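Local coordinates for heroin esterase (Rhodococcus sp., PDB 1LZL), which probably hydrolyses the acetyl ester bonds of heroin, as an acetyl esterase of the alpha/beta hydrolase fold, at residues 59-71 with 110-122. Numbering follows the deposited sequence.
Sequences LDGDPEVKIRFVT and GFAVANVEYRLAP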
ATOM      1  N   LEU A  59       2.355  10.317 -16.712  1.00 12.48           N
ATOM      2  CA  LEU A  59       2.210  11.786 -16.689  1.00 12.62           C
ATOM      3  C   LEU A  59       3.389  12.480 -17.359  1.00 12.49           C
ATOM      4  O   LEU A  59       4.479  11.909 -17.438  1.00 15.71           O
ATOM      5  CB  LEU A  59       2.136  12.372 -15.275  1.00 12.07           C
ATOM      6  CG  LEU A  59       1.020  11.838 -14.403  1.00 13.18           C
ATOM      7  CD1 LEU A  59       0.869  12.717 -13.133  1.00 13.68           C
ATOM      8  CD2 LEU A  59      -0.339  11.682 -15.067  1.00 14.71           C
ATOM      9  N   ASP A  60       3.192  13.734 -17.840  1.00 12.67           N
ATOM     10  CA  ASP A  60       4.308  14.477 -18.469  1.00 16.43           C
ATOM     11  C   ASP A  60       4.940  13.659 -19.577  1.00 15.93           C
ATOM     12  O   ASP A  60       4.227  13.002 -20.373  1.00 18.81           O
ATOM     13  CB  ASP A  60       5.346  14.893 -17.407  1.00 18.65           C
ATOM     14  CG  ASP A  60       4.845  16.018 -16.510  1.00 19.30           C
ATOM     15  OD1 ASP A  60       3.795  16.611 -16.849  1.00 17.32           O
ATOM     16  OD2 ASP A  60       5.474  16.290 -15.456  1.00 28.33           O
ATOM     17  N   GLY A  61       6.260  13.587 -19.702  1.00 19.01           N
ATOM     18  CA  GLY A  61       6.743  12.680 -20.778  1.00 19.63           C
ATOM     19  C   GLY A  61       7.132  11.306 -20.253  1.00 20.99           C
ATOM     20  O   GLY A  61       8.022  10.659 -20.874  1.00 19.69           O
ATOM     21  N   ASP A  62       6.538  10.920 -19.111  1.00 15.35           N
ATOM     22  CA  ASP A  62       6.995   9.707 -18.456  1.00 13.98           C
ATOM     23  C   ASP A  62       6.623   8.473 -19.248  1.00 12.10           C
ATOM     24  O   ASP A  62       5.658   8.472 -19.994  1.00 12.75           O
ATOM     25  CB  ASP A  62       6.372   9.632 -17.044  1.00 12.26           C
ATOM     26  CG  ASP A  62       6.908  10.663 -16.083  1.00 14.30           C
ATOM     27  OD1 ASP A  62       7.881  11.376 -16.419  1.00 15.62           O
ATOM     28  OD2 ASP A  62       6.358  10.713 -14.960  1.00 13.73           O
ATOM     29  N   PRO A  63       7.385   7.393 -19.057  1.00 12.94           N
ATOM     30  CA  PRO A  63       7.072   6.124 -19.726  1.00 13.03           C
ATOM     31  C   PRO A  63       5.698   5.562 -19.333  1.00 11.93           C
ATOM     32  O   PRO A  63       5.100   5.914 -18.310  1.00 12.15           O
ATOM     33  CB  PRO A  63       8.166   5.174 -19.244  1.00 18.63           C
ATOM     34  CG  PRO A  63       9.160   5.990 -18.562  1.00 19.00           C
ATOM     35  CD  PRO A  63       8.571   7.308 -18.211  1.00 15.33           C
ATOM     36  N   GLU A  64       5.180   4.623 -20.117  1.00 13.34           N
ATOM     37  CA  GLU A  64       3.959   3.901 -19.845  1.00 16.48           C
ATOM     38  C   GLU A  64       4.087   3.189 -18.481  1.00 12.24           C
ATOM     39  O   GLU A  64       5.175   2.792 -18.124  1.00 13.61           O
ATOM     40  CB  GLU A  64       3.644   2.854 -20.922  1.00 26.44           C
ATOM     41  CG  GLU A  64       3.756   3.428 -22.336  1.00 39.27           C
ATOM     42  CD  GLU A  64       4.793   2.641 -23.128  1.00 50.78           C
ATOM     43  OE1 GLU A  64       5.999   2.964 -23.017  1.00 74.59           O
ATOM     44  OE2 GLU A  64       4.400   1.694 -23.828  1.00 69.27           O
ATOM     45  N   VAL A  65       2.980   3.104 -17.782  1.00 10.80           N
ATOM     46  CA  VAL A  65       2.897   2.414 -16.500  1.00 11.33           C
ATOM     47  C   VAL A  65       2.155   1.121 -16.725  1.00 11.11           C
ATOM     48  O   VAL A  65       0.963   1.132 -17.067  1.00 12.20           O
ATOM     49  CB  VAL A  65       2.198   3.317 -15.473  1.00 11.30           C
ATOM     50  CG1 VAL A  65       2.057   2.634 -14.125  1.00 10.44           C
ATOM     51  CG2 VAL A  65       2.992   4.620 -15.343  1.00 15.36           C
ATOM     52  N   LYS A  66       2.866   0.000 -16.505  1.00 10.91           N
ATOM     53  CA  LYS A  66       2.114  -1.247 -16.676  1.00  9.99           C
ATOM     54  C   LYS A  66       1.248  -1.555 -15.438  1.00  8.73           C
ATOM     55  O   LYS A  66       1.571  -1.192 -14.327  1.00 10.80           O
ATOM     56  CB  LYS A  66       3.017  -2.452 -16.903  1.00 13.62           C
ATOM     57  CG  LYS A  66       3.979  -2.208 -18.069  1.00 16.52           C
ATOM     58  CD  LYS A  66       3.249  -1.986 -19.396  1.00 20.45           C
ATOM     59  CE  LYS A  66       4.227  -1.941 -20.570  1.00 26.76           C
ATOM     60  NZ  LYS A  66       3.555  -1.480 -21.825  1.00 32.48           N
ATOM     61  N   ILE A  67       0.126  -2.221 -15.700  1.00 10.27           N
ATOM     62  CA  ILE A  67      -0.851  -2.614 -14.717  1.00 10.55           C
ATOM     63  C   ILE A  67      -1.119  -4.114 -14.870  1.00 11.04           C
ATOM     64  O   ILE A  67      -1.457  -4.582 -15.966  1.00 12.33           O
ATOM     65  CB  ILE A  67      -2.163  -1.835 -14.894  1.00  9.45           C
ATOM     66  CG1 ILE A  67      -1.917  -0.332 -14.703  1.00 13.03           C
ATOM     67  CG2 ILE A  67      -3.251  -2.371 -13.974  1.00 11.52           C
ATOM     68  CD1 ILE A  67      -3.145   0.477 -15.138  1.00 15.22           C
ATOM     69  N   ARG A  68      -0.989  -4.857 -13.793  1.00 10.64           N
ATOM     70  CA  ARG A  68      -1.409  -6.261 -13.776  1.00 10.40           C
ATOM     71  C   ARG A  68      -2.886  -6.253 -13.416  1.00 11.74           C
ATOM     72  O   ARG A  68      -3.275  -5.999 -12.266  1.00 12.53           O
ATOM     73  CB  ARG A  68      -0.605  -7.071 -12.771  1.00 11.02           C
ATOM     74  CG  ARG A  68       0.884  -7.072 -13.064  1.00 11.67           C
ATOM     75  CD  ARG A  68       1.712  -7.833 -12.081  1.00 12.43           C
ATOM     76  NE  ARG A  68       1.599  -9.289 -12.002  1.00 12.78           N
ATOM     77  CZ  ARG A  68       2.120 -10.126 -12.877  1.00 14.68           C
ATOM     78  NH1 ARG A  68       2.778  -9.670 -13.940  1.00 15.48           N
ATOM     79  NH2 ARG A  68       1.959 -11.412 -12.646  1.00 15.04           N
ATOM     80  N   PHE A  69      -3.719  -6.530 -14.406  1.00 12.13           N
ATOM     81  CA  PHE A  69      -5.170  -6.339 -14.310  1.00 11.93           C
ATOM     82  C   PHE A  69      -5.828  -7.699 -14.176  1.00 12.42           C
ATOM     83  O   PHE A  69      -5.851  -8.536 -15.111  1.00 13.57           O
ATOM     84  CB  PHE A  69      -5.638  -5.579 -15.547  1.00 13.86           C
ATOM     85  CG  PHE A  69      -7.105  -5.202 -15.521  1.00 12.58           C
ATOM     86  CD1 PHE A  69      -7.588  -4.411 -14.495  1.00 12.84           C
ATOM     87  CD2 PHE A  69      -7.993  -5.598 -16.521  1.00 14.01           C
ATOM     88  CE1 PHE A  69      -8.921  -3.995 -14.437  1.00 15.34           C
ATOM     89  CE2 PHE A  69      -9.327  -5.227 -16.479  1.00 14.41           C
ATOM     90  CZ  PHE A  69      -9.790  -4.447 -15.422  1.00 16.03           C
ATOM     91  N   VAL A  70      -6.325  -7.960 -12.990  1.00 13.91           N
ATOM     92  CA  VAL A  70      -6.900  -9.206 -12.526  1.00 14.41           C
ATOM     93  C   VAL A  70      -8.412  -9.109 -12.579  1.00 16.81           C
ATOM     94  O   VAL A  70      -9.019  -8.195 -11.980  1.00 15.28           O
ATOM     95  CB  VAL A  70      -6.420  -9.578 -11.115  1.00 15.18           C
ATOM     96  CG1 VAL A  70      -6.893 -10.992 -10.730  1.00 15.57           C
ATOM     97  CG2 VAL A  70      -4.895  -9.486 -11.012  1.00 16.41           C
ATOM     98  N   THR A  71      -9.028 -10.032 -13.311  1.00 17.03           N
ATOM     99  CA  THR A  71     -10.498 -10.003 -13.379  1.00 18.04           C
ATOM    100  C   THR A  71     -11.104 -11.353 -13.009  1.00 16.77           C
ATOM    101  O   THR A  71     -10.540 -12.424 -13.240  1.00 17.78           O
ATOM    102  CB  THR A  71     -10.979  -9.557 -14.767  1.00 19.86           C
ATOM    103  OG1 THR A  71     -10.318 -10.384 -15.744  1.00 20.30           O
ATOM    104  CG2 THR A  71     -10.544  -8.125 -15.063  1.00 21.85           C
ATOM    105  N   GLY A 110     -15.242 -10.716  -6.557  1.00 15.73           N
ATOM    106  CA  GLY A 110     -15.776 -10.500  -7.892  1.00 18.65           C
ATOM    107  C   GLY A 110     -15.521  -9.115  -8.450  1.00 14.45           C
ATOM    108  O   GLY A 110     -16.237  -8.545  -9.270  1.00 19.53           O
ATOM    109  N   PHE A 111     -14.421  -8.516  -7.985  1.00 14.69           N
ATOM    110  CA  PHE A 111     -13.989  -7.167  -8.313  1.00 14.90           C
ATOM    111  C   PHE A 111     -12.753  -7.277  -9.217  1.00 12.99           C
ATOM    112  O   PHE A 111     -11.933  -8.190  -9.055  1.00 17.24           O
ATOM    113  CB  PHE A 111     -13.645  -6.332  -7.085  1.00 13.00           C
ATOM    114  CG  PHE A 111     -14.769  -6.021  -6.115  1.00 12.93           C
ATOM    115  CD1 PHE A 111     -16.097  -6.289  -6.420  1.00 14.14           C
ATOM    116  CD2 PHE A 111     -14.458  -5.469  -4.861  1.00 14.24           C
ATOM    117  CE1 PHE A 111     -17.063  -5.990  -5.476  1.00 15.94           C
ATOM    118  CE2 PHE A 111     -15.421  -5.138  -3.924  1.00 14.05           C
ATOM    119  CZ  PHE A 111     -16.744  -5.419  -4.260  1.00 14.76           C
ATOM    120  N   ALA A 112     -12.640  -6.333 -10.155  1.00 13.68           N
ATOM    121  CA  ALA A 112     -11.381  -6.189 -10.885  1.00 11.71           C
ATOM    122  C   ALA A 112     -10.324  -5.573  -9.983  1.00 12.74           C
ATOM    123  O   ALA A 112     -10.627  -4.849  -9.033  1.00 11.76           O
ATOM    124  CB  ALA A 112     -11.603  -5.313 -12.107  1.00 13.11           C
ATOM    125  N   VAL A 113      -9.064  -5.908 -10.272  1.00 12.17           N
ATOM    126  CA  VAL A 113      -7.964  -5.338  -9.510  1.00  9.96           C
ATOM    127  C   VAL A 113      -6.913  -4.850 -10.488  1.00  9.89           C
ATOM    128  O   VAL A 113      -6.433  -5.596 -11.348  1.00 12.06           O
ATOM    129  CB  VAL A 113      -7.367  -6.356  -8.534  1.00 11.14           C
ATOM    130  CG1 VAL A 113      -6.232  -5.665  -7.777  1.00 13.70           C
ATOM    131  CG2 VAL A 113      -8.404  -6.930  -7.575  1.00 11.57           C
ATOM    132  N   ALA A 114      -6.571  -3.572 -10.365  1.00  9.95           N
ATOM    133  CA  ALA A 114      -5.551  -2.948 -11.224  1.00  9.69           C
ATOM    134  C   ALA A 114      -4.302  -2.784 -10.360  1.00 10.03           C
ATOM    135  O   ALA A 114      -4.240  -1.835  -9.562  1.00  9.46           O
ATOM    136  CB  ALA A 114      -6.068  -1.620 -11.761  1.00  9.84           C
ATOM    137  N   ASN A 115      -3.377  -3.721 -10.448  1.00  9.60           N
ATOM    138  CA  ASN A 115      -2.163  -3.743  -9.626  1.00  9.06           C
ATOM    139  C   ASN A 115      -1.026  -3.014 -10.321  1.00  8.80           C
ATOM    140  O   ASN A 115      -0.558  -3.420 -11.392  1.00 10.35           O
ATOM    141  CB  ASN A 115      -1.885  -5.224  -9.427  1.00  9.93           C
ATOM    142  CG  ASN A 115      -0.694  -5.547  -8.572  1.00 10.37           C
ATOM    143  OD1 ASN A 115      -0.145  -4.637  -7.943  1.00 11.91           O
ATOM    144  ND2 ASN A 115      -0.261  -6.803  -8.565  1.00 11.98           N
ATOM    145  N   VAL A 116      -0.607  -1.879  -9.758  1.00  9.13           N
ATOM    146  CA  VAL A 116       0.220  -0.918 -10.530  1.00  9.07           C
ATOM    147  C   VAL A 116       1.727  -1.124 -10.422  1.00  9.28           C
ATOM    148  O   VAL A 116       2.285  -1.172  -9.305  1.00 10.37           O
ATOM    149  CB  VAL A 116      -0.106   0.517 -10.066  1.00 10.73           C
ATOM    150  CG1 VAL A 116       0.690   1.529 -10.882  1.00 12.87           C
ATOM    151  CG2 VAL A 116      -1.587   0.856 -10.128  1.00 11.46           C
ATOM    152  N   GLU A 117       2.401  -1.225 -11.557  1.00  9.54           N
ATOM    153  CA  GLU A 117       3.875  -1.296 -11.593  1.00  9.44           C
ATOM    154  C   GLU A 117       4.458   0.105 -11.612  1.00 10.11           C
ATOM    155  O   GLU A 117       4.743   0.681 -12.660  1.00 11.06           O
ATOM    156  CB  GLU A 117       4.330  -2.101 -12.800  1.00 11.13           C
ATOM    157  CG  GLU A 117       5.824  -2.434 -12.736  1.00 14.39           C
ATOM    158  CD  GLU A 117       6.079  -3.631 -11.877  1.00 16.33           C
ATOM    159  OE1 GLU A 117       6.240  -3.481 -10.658  1.00 14.68           O
ATOM    160  OE2 GLU A 117       6.121  -4.755 -12.403  1.00 21.23           O
ATOM    161  N   TYR A 118       4.582   0.728 -10.430  1.00  9.94           N
ATOM    162  CA  TYR A 118       5.199   2.052 -10.384  1.00  9.17           C
ATOM    163  C   TYR A 118       6.706   1.979 -10.433  1.00 10.63           C
ATOM    164  O   TYR A 118       7.317   0.943 -10.081  1.00 10.99           O
ATOM    165  CB  TYR A 118       4.711   2.816  -9.158  1.00 10.50           C
ATOM    166  CG  TYR A 118       5.021   2.194  -7.808  1.00  8.66           C
ATOM    167  CD1 TYR A 118       6.214   2.508  -7.162  1.00  9.72           C
ATOM    168  CD2 TYR A 118       4.137   1.322  -7.208  1.00  8.44           C
ATOM    169  CE1 TYR A 118       6.467   1.910  -5.920  1.00  9.78           C
ATOM    170  CE2 TYR A 118       4.366   0.727  -5.965  1.00  8.61           C
ATOM    171  CZ  TYR A 118       5.547   1.043  -5.347  1.00  9.04           C
ATOM    172  OH  TYR A 118       5.836   0.508  -4.101  1.00  9.94           O
ATOM    173  N   ARG A 119       7.314   3.080 -10.859  1.00  9.59           N
ATOM    174  CA  ARG A 119       8.781   3.089 -10.857  1.00  9.90           C
ATOM    175  C   ARG A 119       9.363   3.222  -9.452  1.00  9.69           C
ATOM    176  O   ARG A 119       8.832   3.960  -8.620  1.00 10.39           O
ATOM    177  CB  ARG A 119       9.246   4.305 -11.663  1.00 10.61           C
ATOM    178  CG  ARG A 119       9.041   4.140 -13.168  1.00 10.62           C
ATOM    179  CD  ARG A 119       9.360   5.448 -13.902  1.00 11.35           C
ATOM    180  NE  ARG A 119       8.349   6.437 -13.459  1.00 10.00           N
ATOM    181  CZ  ARG A 119       8.416   7.726 -13.750  1.00 10.70           C
ATOM    182  NH1 ARG A 119       9.447   8.197 -14.478  1.00 11.65           N
ATOM    183  NH2 ARG A 119       7.480   8.579 -13.308  1.00 10.38           N
ATOM    184  N   LEU A 120      10.455   2.550  -9.174  1.00  9.82           N
ATOM    185  CA  LEU A 120      11.078   2.549  -7.853  1.00  9.90           C
ATOM    186  C   LEU A 120      12.119   3.659  -7.705  1.00 11.05           C
ATOM    187  O   LEU A 120      12.860   4.016  -8.653  1.00 11.42           O
ATOM    188  CB  LEU A 120      11.815   1.222  -7.556  1.00 11.29           C
ATOM    189  CG  LEU A 120      10.938  -0.030  -7.573  1.00 11.50           C
ATOM    190  CD1 LEU A 120      11.876  -1.209  -7.300  1.00 15.46           C
ATOM    191  CD2 LEU A 120       9.837   0.042  -6.545  1.00 13.55           C
ATOM    192  N   ALA A 121      12.194   4.154  -6.476  1.00 10.59           N
ATOM    193  CA  ALA A 121      13.319   4.997  -6.051  1.00 10.62           C
ATOM    194  C   ALA A 121      14.503   4.144  -5.646  1.00 12.27           C
ATOM    195  O   ALA A 121      14.342   2.976  -5.353  1.00 12.00           O
ATOM    196  CB  ALA A 121      12.847   5.861  -4.888  1.00 13.49           C
ATOM    197  N   PRO A 122      15.716   4.678  -5.582  1.00 11.70           N
ATOM    198  CA  PRO A 122      16.052   6.070  -5.889  1.00 12.95           C
ATOM    199  C   PRO A 122      16.170   6.377  -7.388  1.00 11.74           C
ATOM    200  O   PRO A 122      16.355   7.582  -7.698  1.00 14.69           O
ATOM    201  CB  PRO A 122      17.423   6.233  -5.199  1.00 14.35           C
ATOM    202  CG  PRO A 122      18.023   4.866  -5.373  1.00 14.58           C
ATOM    203  CD  PRO A 122      16.889   3.878  -5.169  1.00 13.71           C
TER
HETATM  204  O   HOH W   1       9.832  11.112 -14.432  1.00 20.68           O
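Strands 65-71 and 112-116 pair antiparallel near one edge of the central sheet of the alpha/beta hydrolase fold, and an ionic bridge between Asp62 and Arg119 ties the loops beyond. Arg68 with Asn115 and Val70 with Val113 are hydrogen-bonded pairs, and Glu117 N adds a further bond to Lys66 O at 2.9 Å. The small side chain of Ala114 lets Ile67 approach closely: Ile67 CG2 lies 3.7 Å from Ala114 CB, and Phe69 CE1 comes to 3.8 Å from Ala112 CB. The other face carries Val70 and Val113, whose branched side chains suit a strand packed against helix 99-109. There Arg68 and Asn115 run side by side, guanidinium and amide planes nearly perpendicular (84°), on their way to separate partners, Asp99 and the carbonyl of Ala95. At the loop end, the Arg119 chain bends at chi3 (-65°), bringing NH2 to 2.9 Å from Asp62 OD2. The carboxylate and guanidinium planes are 58° apart and the hydrogen bond is weak, but a water in the guanidinium plane links NH1 to Asp62 OD1, and NE pairs with Asp132. A leucine in its place would probably leave both aspartates without their cationic mate and the 59-62 turn less firmly held. Across the contact, then, backbone bonds and apolar packing join the strands, while a charge pair partly relayed through water joins the loops.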